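Local coordinates for protein B-agarase (Agarivorans gilvus, PDB 5Z6P) that probably hydrolyses beta-glycosidic linkages of agarose as a beta-agarase of glycoside hydrolase family 50, at residues A[87-92]-A[206-211]; A[246-251]-A[403-408]; A[261-266]-A[757-762]; A[378-383]-A[389-394]; A[548-551]-A[555-558]. All blocks are in the same frame, centred on the assembly; numbering follows the deposited sequence.

Contact 1 of 5, residues A[87-92]-A[206-211]; sequences WDWSDL and FRLQSS
Leu-208 lays both of its methyl groups on the indole of Trp-89, one on each ring of the bicycle. CD1 stands over the five-membered ring, 3.6 Å from its centroid and 16° off the normal, a CH-pi contact made over the face. CD2 covers the six-membered ring instead, and its nearest atom there is Trp-89 CZ3 at 3.7 Å. The leucine fork therefore spans the long axis of the indole. In Trp-89, CG lies anti to the carbonyl carbon (chi1 -71°), which carries the ring from the loop toward the strand and offers a face to Leu-208. The other face of the indole is taken by CB of Trp-87, while the rim of Trp-89, at CZ2, sits over the ring of Trp-87; the indole is thus held between its own loop and the strand.

Leu-92 closes the group from one side: its CD1 meets Leu-208 CD1 at 3.5 Å, the two side chains running at about a right angle. A type I turn from Trp-89 to Leu-92 brings both apolar residues onto the same leucine. Within the loop, Ser-90 OG donates to the syn lone pair of Asp-88 OD1 at 2.8 Å, a bond on the side of the loop remote from Leu-208.

The contact belongs to the beta-rich, carbohydrate-binding-module-like domain. It sets the loop between strands 76-81 and 95-103 against strand 199-210, with Leu-39 touching both Trp-89 and Leu-208, Phe-95 of strand 95-103 packing on Leu-208, and Ile-185 of strand 185-193 against Trp-89.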
# COMPACT_ATOMS: atom_id res chain seq x y z
N TRP A 87 25.52 -16.83 -13.40
CA TRP A 87 25.28 -16.51 -14.80
C TRP A 87 25.94 -15.19 -15.16
O TRP A 87 25.87 -14.25 -14.38
CB TRP A 87 23.79 -16.42 -15.10
CG TRP A 87 23.05 -17.71 -15.22
CD1 TRP A 87 23.35 -18.76 -16.03
CD2 TRP A 87 21.84 -18.07 -14.54
NE1 TRP A 87 22.43 -19.76 -15.88
CE2 TRP A 87 21.48 -19.36 -14.97
CE3 TRP A 87 21.04 -17.43 -13.59
CZ2 TRP A 87 20.36 -20.01 -14.49
CZ3 TRP A 87 19.92 -18.09 -13.12
CH2 TRP A 87 19.59 -19.36 -13.57
N ASP A 88 26.57 -15.14 -16.32
CA ASP A 88 27.06 -13.89 -16.89
C ASP A 88 26.17 -13.56 -18.07
O ASP A 88 26.29 -14.19 -19.13
CB ASP A 88 28.52 -13.99 -17.31
CG ASP A 88 29.06 -12.66 -17.86
OD1 ASP A 88 28.43 -11.61 -17.64
OD2 ASP A 88 30.12 -12.67 -18.52
N TRP A 89 25.28 -12.60 -17.89
CA TRP A 89 24.31 -12.23 -18.92
C TRP A 89 24.51 -10.80 -19.42
O TRP A 89 23.63 -10.24 -20.07
CB TRP A 89 22.89 -12.40 -18.38
CG TRP A 89 22.47 -13.83 -18.20
CD1 TRP A 89 23.13 -14.93 -18.63
CD2 TRP A 89 21.29 -14.31 -17.54
NE1 TRP A 89 22.44 -16.07 -18.29
CE2 TRP A 89 21.31 -15.71 -17.61
CE3 TRP A 89 20.22 -13.68 -16.89
CZ2 TRP A 89 20.30 -16.50 -17.06
CZ3 TRP A 89 19.23 -14.47 -16.35
CH2 TRP A 89 19.27 -15.86 -16.44
N SER A 90 25.67 -10.22 -19.12
CA SER A 90 25.96 -8.82 -19.45
C SER A 90 26.44 -8.63 -20.89
O SER A 90 26.67 -7.51 -21.34
CB SER A 90 27.00 -8.25 -18.48
OG SER A 90 28.20 -9.00 -18.53
N ASP A 91 26.61 -9.73 -21.61
CA ASP A 91 27.11 -9.68 -22.97
C ASP A 91 26.02 -9.94 -24.00
O ASP A 91 26.32 -10.14 -25.17
CB ASP A 91 28.24 -10.71 -23.15
CG ASP A 91 27.77 -12.14 -22.87
OD1 ASP A 91 27.15 -12.37 -21.80
OD2 ASP A 91 28.02 -13.03 -23.72
N LEU A 92 24.77 -9.93 -23.57
CA LEU A 92 23.67 -10.38 -24.42
C LEU A 92 22.96 -9.23 -25.12
O LEU A 92 22.10 -9.45 -25.98
CB LEU A 92 22.66 -11.17 -23.59
CG LEU A 92 23.21 -12.33 -22.76
CD1 LEU A 92 22.10 -12.91 -21.88
CD2 LEU A 92 23.80 -13.40 -23.65
N PHE A 206 11.63 -21.85 -20.26
CA PHE A 206 12.58 -20.91 -19.70
C PHE A 206 13.65 -20.62 -20.73
O PHE A 206 14.18 -21.52 -21.38
CB PHE A 206 13.23 -21.45 -18.40
CG PHE A 206 12.28 -21.56 -17.25
CD1 PHE A 206 11.54 -22.70 -17.06
CD2 PHE A 206 12.13 -20.51 -16.35
CE1 PHE A 206 10.66 -22.81 -16.02
CE2 PHE A 206 11.24 -20.62 -15.30
CZ PHE A 206 10.51 -21.78 -15.14
N ARG A 207 13.98 -19.34 -20.87
CA ARG A 207 14.82 -18.84 -21.94
C ARG A 207 15.30 -17.44 -21.66
O ARG A 207 14.74 -16.74 -20.82
CB ARG A 207 14.05 -18.85 -23.26
CG ARG A 207 12.88 -17.89 -23.28
CD ARG A 207 11.84 -18.32 -24.28
NE ARG A 207 10.76 -17.36 -24.44
CZ ARG A 207 9.54 -17.51 -23.95
NH1 ARG A 207 9.23 -18.58 -23.25
NH2 ARG A 207 8.62 -16.58 -24.16
N LEU A 208 16.34 -17.03 -22.38
CA LEU A 208 16.71 -15.63 -22.49
C LEU A 208 16.19 -15.15 -23.83
O LEU A 208 16.33 -15.83 -24.84
CB LEU A 208 18.22 -15.45 -22.37
CG LEU A 208 18.77 -15.80 -20.99
CD1 LEU A 208 20.28 -15.81 -20.98
CD2 LEU A 208 18.26 -14.83 -19.95
N GLN A 209 15.54 -13.99 -23.83
CA GLN A 209 14.92 -13.48 -25.03
C GLN A 209 15.28 -12.04 -25.29
O GLN A 209 15.16 -11.19 -24.41
CB GLN A 209 13.40 -13.63 -24.94
CG GLN A 209 12.67 -13.26 -26.21
CD GLN A 209 11.42 -14.07 -26.42
OE1 GLN A 209 11.42 -15.30 -26.26
NE2 GLN A 209 10.33 -13.40 -26.79
N SER A 210 15.73 -11.77 -26.51
CA SER A 210 16.06 -10.42 -26.94
C SER A 210 14.84 -9.51 -26.86
O SER A 210 13.72 -9.90 -27.19
CB SER A 210 16.61 -10.43 -28.36
OG SER A 210 15.56 -10.57 -29.30
N SER A 211 15.08 -8.28 -26.42
CA SER A 211 14.01 -7.31 -26.27
C SER A 211 14.20 -6.21 -27.32
O SER A 211 15.26 -5.59 -27.39
CB SER A 211 14.00 -6.74 -24.84
OG SER A 211 12.69 -6.39 -24.43

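Contact 2 of 5, residues A[246-251]-A[403-408]; sequences EVTKAE and QRKYGA
Thr-248 and Lys-405 are the nearest CA pair of segments 246-251 and 403-408, 7.0 Å apart. Residues 246-251 are helical throughout, whereas the other helix is at its last turn: Gly-407 is the first residue to leave helical angles, and its N still bonds to Gln-403 O.

Lys-405 bends at chi3 (48°), and its end passes Thr-248, bringing CE within 3.2 Å of OG1. The threonine hydroxyl is also hydrogen-bonded to Leu-244 O, one turn back in its own helix. On the other branch, Thr-248 CG2 approaches Tyr-406 CE1 at 3.9 Å, obliquely to the ring.

Water carries the polar link. One molecule accepts from Lys-405 NZ and donates to Thr-248 OG1. A second accepts from Lys-405 NZ at 2.7 Å, donates to Glu-251 OE1 at 2.8 Å and is also bonded to Tyr-406 OH. Glu-251 OE1 and NZ themselves are 4.4 Å apart, too far for a salt bridge; each residue has its ionic partner elsewhere, Arg-424 for Glu-251 and Asp-741 for Lys-405.

The contact joins helix 241-255 to the C-terminal turn of helix 397-406, while helix 413-428 packs against Tyr-406 through Tyr-413, Lys-416 and Val-420.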
# COMPACT_ATOMS: atom_id res chain seq x y z
N GLU A 246 -25.83 9.67 -19.81
CA GLU A 246 -26.71 8.51 -19.73
C GLU A 246 -26.39 7.63 -18.52
O GLU A 246 -27.27 7.25 -17.75
CB GLU A 246 -26.59 7.65 -21.00
CG GLU A 246 -27.34 8.16 -22.22
CD GLU A 246 -27.05 7.31 -23.46
OE1 GLU A 246 -27.13 6.06 -23.36
OE2 GLU A 246 -26.75 7.88 -24.53
N VAL A 247 -25.11 7.29 -18.40
CA VAL A 247 -24.63 6.43 -17.35
C VAL A 247 -24.84 7.10 -16.00
O VAL A 247 -25.30 6.47 -15.04
CB VAL A 247 -23.15 6.08 -17.58
CG1 VAL A 247 -22.53 5.45 -16.33
CG2 VAL A 247 -23.03 5.14 -18.78
N THR A 248 -24.54 8.39 -15.92
CA THR A 248 -24.77 9.15 -14.70
C THR A 248 -26.24 9.14 -14.30
O THR A 248 -26.58 8.85 -13.15
CB THR A 248 -24.32 10.59 -14.87
OG1 THR A 248 -22.91 10.61 -15.09
CG2 THR A 248 -24.65 11.40 -13.62
N LYS A 249 -27.12 9.47 -15.25
CA LYS A 249 -28.56 9.44 -15.00
C LYS A 249 -29.00 8.07 -14.51
O LYS A 249 -29.77 7.97 -13.57
CB LYS A 249 -29.33 9.81 -16.28
CG LYS A 249 -30.84 9.87 -16.10
CD LYS A 249 -31.50 10.37 -17.38
CE LYS A 249 -33.01 10.51 -17.21
NZ LYS A 249 -33.38 11.48 -16.13
N ALA A 250 -28.47 7.02 -15.12
CA ALA A 250 -28.80 5.65 -14.73
C ALA A 250 -28.36 5.34 -13.29
O ALA A 250 -29.13 4.80 -12.51
CB ALA A 250 -28.18 4.67 -15.70
N GLU A 251 -27.12 5.69 -12.94
CA GLU A 251 -26.65 5.43 -11.58
C GLU A 251 -27.48 6.21 -10.58
O GLU A 251 -27.88 5.66 -9.57
CB GLU A 251 -25.17 5.79 -11.40
CG GLU A 251 -24.69 5.39 -10.01
CD GLU A 251 -23.32 5.94 -9.61
OE1 GLU A 251 -22.68 6.64 -10.41
OE2 GLU A 251 -22.91 5.68 -8.46
N GLN A 403 -17.14 17.97 -13.29
CA GLN A 403 -17.78 19.15 -13.86
C GLN A 403 -18.61 18.78 -15.10
O GLN A 403 -19.74 19.25 -15.24
CB GLN A 403 -16.74 20.21 -14.21
CG GLN A 403 -17.37 21.50 -14.71
CD GLN A 403 -16.40 22.64 -14.81
OE1 GLN A 403 -15.23 22.52 -14.45
NE2 GLN A 403 -16.88 23.78 -15.29
N ARG A 404 -18.06 17.93 -15.95
CA ARG A 404 -18.79 17.39 -17.10
C ARG A 404 -20.09 16.72 -16.67
O ARG A 404 -21.12 16.91 -17.30
CB ARG A 404 -17.93 16.38 -17.87
CG ARG A 404 -16.78 17.00 -18.66
CD ARG A 404 -15.96 15.92 -19.30
NE ARG A 404 -15.05 16.44 -20.30
CZ ARG A 404 -13.77 16.13 -20.39
NH1 ARG A 404 -13.22 15.30 -19.51
NH2 ARG A 404 -13.02 16.65 -21.35
N LYS A 405 -20.02 15.95 -15.59
CA LYS A 405 -21.17 15.17 -15.13
C LYS A 405 -22.25 16.00 -14.46
O LYS A 405 -23.44 15.76 -14.66
CB LYS A 405 -20.72 14.07 -14.16
CG LYS A 405 -20.05 12.89 -14.82
CD LYS A 405 -19.68 11.82 -13.80
CE LYS A 405 -20.85 11.51 -12.88
NZ LYS A 405 -20.69 10.16 -12.26
N TYR A 406 -21.83 16.96 -13.64
CA TYR A 406 -22.72 17.60 -12.69
C TYR A 406 -22.78 19.13 -12.79
O TYR A 406 -23.56 19.75 -12.07
CB TYR A 406 -22.30 17.26 -11.26
CG TYR A 406 -22.36 15.82 -10.83
CD1 TYR A 406 -23.43 14.99 -11.16
CD2 TYR A 406 -21.34 15.29 -10.05
CE1 TYR A 406 -23.47 13.68 -10.75
CE2 TYR A 406 -21.37 13.98 -9.64
CZ TYR A 406 -22.43 13.19 -9.98
OH TYR A 406 -22.41 11.89 -9.55
N GLY A 407 -21.94 19.73 -13.61
CA GLY A 407 -21.75 21.17 -13.53
C GLY A 407 -22.42 22.00 -14.61
O GLY A 407 -22.07 23.16 -14.80
N ALA A 408 -23.38 21.41 -15.31
CA ALA A 408 -24.12 22.15 -16.33
C ALA A 408 -24.81 23.37 -15.72
O ALA A 408 -25.38 23.29 -14.63
CB ALA A 408 -25.13 21.24 -16.99
O HOH W 1 -20.72 8.51 -14.10
O HOH W 2 -22.93 9.31 -11.03

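Contact 3 of 5, residues A[261-266]-A[757-762]; sequences LGRSKF and SMYPKR
Arg-263 NH2 is gripped by two backbone carbonyls, Gly-429 O and Asn-755 O, the latter on the same helix as residues 757-762. These bonds fix the guanidinium where Met-758 and Tyr-759 can close on it. Met-758 brings its methyl to the group at an oblique angle, CE lying 3.5 Å from Arg-263 NH2. Tyr-759 comes to the other terminal nitrogen: its CD2 is 3.8 Å from Arg-263 NH1, which lies at the ring edge near the ring plane. Tyr-759 CE2 stands over one face of the guanidinium, toward its rim. The two planes are 68° apart, so the pair is not a stacked cation-pi arrangement.

A bend at chi2 (98°) turns the arginine chain along the loop and delivers its head to the helix. Here the loop between helix 241-255 and strand 282-286 meets helix 745-762. The helix also packs on strand 299-305, through Met-758 on Phe-301 and Thr-303; that strand runs parallel to 709-714 in a mixed sheet, consistent with the (beta/alpha)-barrel catalytic domain of this glycoside hydrolase family. The helix is kinked at Tyr-759 and Pro-760, whose N atoms have no bond to the preceding turn.

The methyl of Met-758 also lies over the rim of the Tyr-759 ring. The phenol oxygen of Tyr-759 is held by Gly-267 O and Phe-301 N, and its ring lies nearly parallel to that of Tyr-269.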
# COMPACT_ATOMS: atom_id res chain seq x y z
N LEU A 261 -30.32 -1.65 3.81
CA LEU A 261 -31.08 -1.65 5.06
C LEU A 261 -30.34 -2.40 6.16
O LEU A 261 -29.28 -2.98 5.94
CB LEU A 261 -32.46 -2.28 4.84
CG LEU A 261 -33.32 -1.63 3.75
CD1 LEU A 261 -34.54 -2.47 3.43
CD2 LEU A 261 -33.72 -0.22 4.16
N GLY A 262 -30.91 -2.38 7.36
CA GLY A 262 -30.35 -3.15 8.46
C GLY A 262 -29.45 -2.37 9.40
O GLY A 262 -28.90 -2.94 10.34
N ARG A 263 -29.27 -1.07 9.15
CA ARG A 263 -28.37 -0.28 9.98
C ARG A 263 -29.09 0.64 10.94
O ARG A 263 -30.15 1.17 10.63
CB ARG A 263 -27.43 0.57 9.11
CG ARG A 263 -26.23 -0.17 8.58
CD ARG A 263 -26.46 -0.63 7.15
NE ARG A 263 -25.22 -1.18 6.61
CZ ARG A 263 -24.92 -2.47 6.58
NH1 ARG A 263 -25.78 -3.37 7.04
NH2 ARG A 263 -23.76 -2.86 6.08
N SER A 264 -28.50 0.85 12.11
CA SER A 264 -28.94 1.92 13.00
C SER A 264 -28.53 3.27 12.41
O SER A 264 -27.87 3.32 11.38
CB SER A 264 -28.35 1.74 14.39
OG SER A 264 -26.95 1.60 14.33
N LYS A 265 -28.92 4.35 13.06
CA LYS A 265 -28.55 5.69 12.62
C LYS A 265 -27.05 5.84 12.31
O LYS A 265 -26.67 6.34 11.26
CB LYS A 265 -28.96 6.71 13.68
CG LYS A 265 -28.42 8.09 13.46
CD LYS A 265 -28.67 8.92 14.68
CE LYS A 265 -28.40 10.38 14.44
NZ LYS A 265 -28.68 11.16 15.68
N PHE A 266 -26.21 5.37 13.21
CA PHE A 266 -24.78 5.54 13.08
C PHE A 266 -24.11 4.37 12.38
O PHE A 266 -22.91 4.20 12.50
CB PHE A 266 -24.14 5.76 14.46
CG PHE A 266 -24.34 7.13 15.01
CD1 PHE A 266 -23.54 8.18 14.59
CD2 PHE A 266 -25.31 7.38 15.96
CE1 PHE A 266 -23.71 9.45 15.10
CE2 PHE A 266 -25.49 8.64 16.48
CZ PHE A 266 -24.69 9.68 16.05
N SER A 757 -23.80 -9.25 4.41
CA SER A 757 -23.60 -10.48 5.17
C SER A 757 -22.78 -10.32 6.47
O SER A 757 -22.98 -11.08 7.40
CB SER A 757 -22.94 -11.52 4.28
OG SER A 757 -21.53 -11.39 4.26
N MET A 758 -21.88 -9.35 6.53
CA MET A 758 -20.90 -9.27 7.63
C MET A 758 -21.50 -9.22 9.03
O MET A 758 -21.01 -9.90 9.93
CB MET A 758 -19.98 -8.04 7.46
CG MET A 758 -20.70 -6.70 7.47
SD MET A 758 -19.62 -5.31 7.05
CE MET A 758 -20.72 -3.95 7.35
N TYR A 759 -22.54 -8.42 9.23
CA TYR A 759 -23.11 -8.27 10.55
C TYR A 759 -23.74 -9.57 11.07
O TYR A 759 -23.42 -9.99 12.18
CB TYR A 759 -24.12 -7.12 10.56
CG TYR A 759 -23.53 -5.76 10.85
CD1 TYR A 759 -22.52 -5.61 11.80
CD2 TYR A 759 -23.97 -4.62 10.18
CE1 TYR A 759 -21.98 -4.34 12.07
CE2 TYR A 759 -23.44 -3.37 10.45
CZ TYR A 759 -22.45 -3.24 11.40
OH TYR A 759 -21.92 -1.99 11.65
N PRO A 760 -24.62 -10.21 10.28
CA PRO A 760 -25.11 -11.49 10.81
C PRO A 760 -24.02 -12.54 10.95
O PRO A 760 -24.08 -13.34 11.88
CB PRO A 760 -26.18 -11.92 9.79
CG PRO A 760 -26.05 -11.01 8.63
CD PRO A 760 -25.43 -9.75 9.14
N LYS A 761 -23.02 -12.55 10.07
CA LYS A 761 -21.93 -13.52 10.22
C LYS A 761 -21.10 -13.25 11.47
O LYS A 761 -20.77 -14.17 12.21
CB LYS A 761 -21.02 -13.53 9.00
CG LYS A 761 -20.05 -14.69 9.03
CD LYS A 761 -18.79 -14.41 8.24
CE LYS A 761 -19.09 -13.83 6.87
NZ LYS A 761 -19.85 -14.75 5.99
N ARG A 762 -20.78 -12.00 11.69
CA ARG A 762 -19.95 -11.62 12.79
C ARG A 762 -20.55 -11.92 14.12
O ARG A 762 -19.94 -12.54 14.94
CB ARG A 762 -19.65 -10.13 12.76
CG ARG A 762 -18.74 -9.67 13.86
CD ARG A 762 -17.31 -9.70 13.42
NE ARG A 762 -16.41 -9.43 14.50
CZ ARG A 762 -15.10 -9.51 14.41
NH1 ARG A 762 -14.56 -9.82 13.29
NH2 ARG A 762 -14.37 -9.27 15.47

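Contact 4 of 5, residues A[378-383]-A[389-394]; sequences YGYMRE and VEQGET
Strands 378-384 and 388-395 form an antiparallel beta hairpin, and this contact is its ladder, with 675 Å² buried between the segments. The axes of 378-383 and 389-394 approach to 4.3 Å, their N-to-C directions 166° apart. Hydrogen-bonded pairs are Gly-379 with Thr-394, Met-381 with Gly-392, and Glu-383 with Glu-390, each joined by two backbone bonds; Tyr-380 with Glu-393 and Arg-382 with Gln-391 are the non-hydrogen-bonded pairs between them.

On the face of Tyr-380 and Arg-382, Val-389 CG2 sits over the centre of the Arg-382 guanidinium, 3.6 Å from CZ. Gln-391 lies alongside the arginine, but the position of its OE1 is doubtful. On the other face, Met-381 CE lies 3.7 Å from Glu-390 CD.

The Glu-393 carboxylate lies over one face of the Tyr-378 ring, tilted 38° from it, with Glu-393 OE1 3.2 Å from Tyr-378 CE1. A water donates to both Tyr-378 OH and Glu-393 OE1. Pro-368 O also bonds the tyrosine hydroxyl, while Thr-317 and Tyr-370 hold the carboxylate.

Strand 388-395 is central in a three-stranded sheet, flanked by 378-384 and by 315-325, whose Ile-316 packs on Met-381 and Thr-394.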
# COMPACT_ATOMS: atom_id res chain seq x y z
N TYR A 378 -6.47 22.62 -13.88
CA TYR A 378 -5.02 22.67 -13.88
C TYR A 378 -4.54 22.93 -12.45
O TYR A 378 -5.23 23.53 -11.65
CB TYR A 378 -4.49 23.77 -14.82
CG TYR A 378 -4.48 23.39 -16.29
CD1 TYR A 378 -3.71 22.34 -16.74
CD2 TYR A 378 -5.24 24.11 -17.22
CE1 TYR A 378 -3.69 22.00 -18.07
CE2 TYR A 378 -5.22 23.76 -18.56
CZ TYR A 378 -4.45 22.71 -18.97
OH TYR A 378 -4.40 22.34 -20.29
N GLY A 379 -3.35 22.44 -12.13
CA GLY A 379 -2.70 22.73 -10.87
C GLY A 379 -1.22 22.82 -11.13
O GLY A 379 -0.79 22.77 -12.29
N TYR A 380 -0.43 22.94 -10.07
CA TYR A 380 1.01 23.09 -10.20
C TYR A 380 1.74 22.46 -9.02
O TYR A 380 1.38 22.65 -7.87
CB TYR A 380 1.37 24.57 -10.32
CG TYR A 380 2.85 24.87 -10.33
CD1 TYR A 380 3.64 24.58 -11.44
CD2 TYR A 380 3.47 25.44 -9.23
CE1 TYR A 380 4.99 24.86 -11.45
CE2 TYR A 380 4.83 25.73 -9.24
CZ TYR A 380 5.58 25.43 -10.36
OH TYR A 380 6.93 25.69 -10.38
N MET A 381 2.76 21.69 -9.30
CA MET A 381 3.55 21.03 -8.30
C MET A 381 4.95 21.60 -8.32
O MET A 381 5.48 21.82 -9.35
CB MET A 381 3.55 19.49 -8.51
CG MET A 381 4.91 18.77 -8.59
SD MET A 381 5.06 16.97 -8.64
CE MET A 381 6.49 16.84 -9.66
N ARG A 382 5.51 21.82 -7.16
CA ARG A 382 6.86 22.30 -7.01
C ARG A 382 7.34 21.82 -5.68
O ARG A 382 6.93 22.29 -4.66
CB ARG A 382 7.05 23.79 -7.16
CG ARG A 382 8.50 24.20 -7.20
CD ARG A 382 8.70 25.64 -7.61
NE ARG A 382 10.00 26.15 -7.33
CZ ARG A 382 10.92 26.33 -8.22
NH1 ARG A 382 12.07 26.81 -7.89
NH2 ARG A 382 10.71 26.03 -9.45
N GLU A 383 8.23 20.87 -5.75
CA GLU A 383 8.79 20.22 -4.62
C GLU A 383 10.29 20.29 -4.54
O GLU A 383 10.99 20.14 -5.50
CB GLU A 383 8.44 18.78 -4.72
CG GLU A 383 7.92 18.22 -3.46
CD GLU A 383 6.48 17.89 -3.56
OE1 GLU A 383 6.19 17.03 -4.38
OE2 GLU A 383 5.66 18.48 -2.82
N VAL A 389 15.08 20.49 -7.18
CA VAL A 389 13.73 20.97 -7.35
C VAL A 389 13.03 20.19 -8.44
O VAL A 389 13.55 20.04 -9.50
CB VAL A 389 13.73 22.46 -7.73
CG1 VAL A 389 14.36 22.63 -9.08
CG2 VAL A 389 12.33 23.00 -7.80
N GLU A 390 11.84 19.73 -8.17
CA GLU A 390 11.03 19.02 -9.13
C GLU A 390 9.65 19.69 -9.24
O GLU A 390 9.01 19.92 -8.25
CB GLU A 390 10.90 17.59 -8.74
CG GLU A 390 10.51 16.67 -9.87
CD GLU A 390 9.90 15.39 -9.39
OE1 GLU A 390 9.49 14.59 -10.23
OE2 GLU A 390 9.82 15.18 -8.18
N GLN A 391 9.21 20.00 -10.44
CA GLN A 391 7.98 20.72 -10.65
C GLN A 391 7.25 20.44 -11.93
O GLN A 391 7.78 19.83 -12.82
CB GLN A 391 8.28 22.23 -10.63
CG GLN A 391 9.00 22.74 -11.86
CD GLN A 391 8.95 24.25 -12.10
OE1 GLN A 391 8.48 25.02 -11.30
NE2 GLN A 391 9.42 24.64 -13.22
N GLY A 392 6.03 20.94 -12.01
CA GLY A 392 5.28 20.84 -13.23
C GLY A 392 3.82 21.19 -13.12
O GLY A 392 3.23 21.16 -12.05
N GLU A 393 3.24 21.54 -14.25
CA GLU A 393 1.80 21.68 -14.35
C GLU A 393 1.15 20.33 -14.12
O GLU A 393 1.69 19.31 -14.52
CB GLU A 393 1.43 22.24 -15.72
CG GLU A 393 -0.04 22.35 -15.98
CD GLU A 393 -0.35 22.75 -17.41
OE1 GLU A 393 -0.53 21.86 -18.25
OE2 GLU A 393 -0.42 23.97 -17.68
N THR A 394 -0.01 20.32 -13.47
CA THR A 394 -0.78 19.10 -13.31
C THR A 394 -2.19 19.28 -13.82
O THR A 394 -2.65 20.40 -14.07
CB THR A 394 -0.85 18.64 -11.84
OG1 THR A 394 -1.59 19.60 -11.07
CG2 THR A 394 0.54 18.47 -11.25
O HOH W 3 -1.35 22.05 -20.50

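Contact 5 of 5, residues A[548-551]-A[555-558]; sequences TKYT and ALNQ
Tyr-550 lays one face of its ring over the start of the next helix, where Leu-556 CA is 4.0 Å from the ring centroid and 19° off its normal, a CH-pi contact with the backbone carbon. The leucine side chain continues the overlap at about a right angle to the tyrosine, its CB 4.0 Å from Tyr-550 CG, and Leu-556 CD1 comes 4.1 Å from Tyr-550 CD2. With chi1 at -70° the Tyr-550 ring sits beside its own backbone N and reaches the following helix. The opposite face is covered by the aliphatic chain of Lys-549, through CG, so the ring is sandwiched.

Ala-555 fills the space nearer the backbone: its CB meets Tyr-550 O at 3.4 Å and Tyr-550 CB at 4.2 Å. Beyond the apolar part, the phenol OH is hydrogen-bonded to Asp-586 and Ser-559, and Asp-586 also forms a salt bridge with Lys-549. Trp-567 of helix 567-572 touches both Tyr-550 and Leu-556.

Helix 537-550 ends here, Thr-551 leaving helical angles with positive phi (66°), and helix 553-560 begins two residues later. Two consecutive helices of the beta-galactosidase-family region are thus joined by a very short turn, the aromatic ring of the last helical residue packing on the first turn of the next helix.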
# COMPACT_ATOMS: atom_id res chain seq x y z
N THR A 548 20.21 1.38 34.11
CA THR A 548 19.30 0.77 35.06
C THR A 548 19.39 -0.76 35.00
O THR A 548 19.36 -1.44 36.03
CB THR A 548 17.85 1.23 34.78
OG1 THR A 548 17.75 2.62 35.11
CG2 THR A 548 16.84 0.42 35.60
N LYS A 549 19.51 -1.31 33.79
CA LYS A 549 19.69 -2.74 33.64
C LYS A 549 21.06 -3.25 34.13
O LYS A 549 21.12 -4.26 34.82
CB LYS A 549 19.51 -3.16 32.19
CG LYS A 549 19.83 -4.61 31.97
CD LYS A 549 19.54 -5.04 30.55
CE LYS A 549 19.56 -6.53 30.42
NZ LYS A 549 19.36 -6.90 29.02
N TYR A 550 22.15 -2.58 33.76
CA TYR A 550 23.49 -3.11 34.02
C TYR A 550 24.20 -2.50 35.24
O TYR A 550 25.13 -3.09 35.76
CB TYR A 550 24.38 -2.95 32.78
CG TYR A 550 23.98 -3.86 31.63
CD1 TYR A 550 24.25 -5.21 31.68
CD2 TYR A 550 23.30 -3.36 30.53
CE1 TYR A 550 23.87 -6.05 30.66
CE2 TYR A 550 22.91 -4.19 29.49
CZ TYR A 550 23.20 -5.54 29.56
OH TYR A 550 22.84 -6.39 28.55
N THR A 551 23.73 -1.33 35.67
CA THR A 551 24.26 -0.58 36.82
C THR A 551 25.68 -0.05 36.65
O THR A 551 25.91 1.15 36.78
CB THR A 551 24.22 -1.40 38.13
OG1 THR A 551 23.00 -2.15 38.21
CG2 THR A 551 24.33 -0.47 39.32
N ALA A 555 29.61 -4.34 33.64
CA ALA A 555 28.60 -5.35 33.40
C ALA A 555 28.03 -5.27 31.97
O ALA A 555 27.77 -6.30 31.33
CB ALA A 555 27.48 -5.22 34.43
N LEU A 556 27.86 -4.07 31.45
CA LEU A 556 27.49 -3.92 30.04
C LEU A 556 28.61 -4.47 29.14
O LEU A 556 28.35 -5.16 28.16
CB LEU A 556 27.19 -2.46 29.70
CG LEU A 556 26.93 -2.29 28.20
CD1 LEU A 556 25.73 -1.38 27.96
CD2 LEU A 556 28.16 -1.72 27.52
N ASN A 557 29.86 -4.14 29.47
CA ASN A 557 31.00 -4.59 28.68
C ASN A 557 31.08 -6.11 28.61
O ASN A 557 31.34 -6.66 27.56
CB ASN A 557 32.30 -4.01 29.23
CG ASN A 557 32.53 -2.56 28.79
OD1 ASN A 557 31.98 -2.10 27.80
ND2 ASN A 557 33.34 -1.84 29.54
N GLN A 558 30.84 -6.76 29.74
CA GLN A 558 30.79 -8.22 29.84
C GLN A 558 29.74 -8.80 28.88
O GLN A 558 30.00 -9.74 28.14
CB GLN A 558 30.47 -8.64 31.28
CG GLN A 558 30.86 -10.07 31.66
CD GLN A 558 32.13 -10.55 30.97
OE1 GLN A 558 32.10 -11.44 30.12
NE2 GLN A 558 33.26 -9.95 31.35

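From the N terminus, contact 1 comes first, closing a loop of 113 residues wholly within the beta-rich domain. The chain then passes from strand 199-210 to helix 241-255, where contact 2 opens. Contact 3 opens before contact 2 closes, so the two cross; their centres are 31 Å apart. Contact 4, a short hairpin, is nested inside the loops of both, and strand 388-395 leads straight into helix 397-406 of contact 2. Contact 5 joins two successive helices and is nested inside contact 3 alone, about 56 Å from it between centres. Contact 3 thus spans most of the chain, tying the loop after helix 241-255 to the C-terminal helix 745-762.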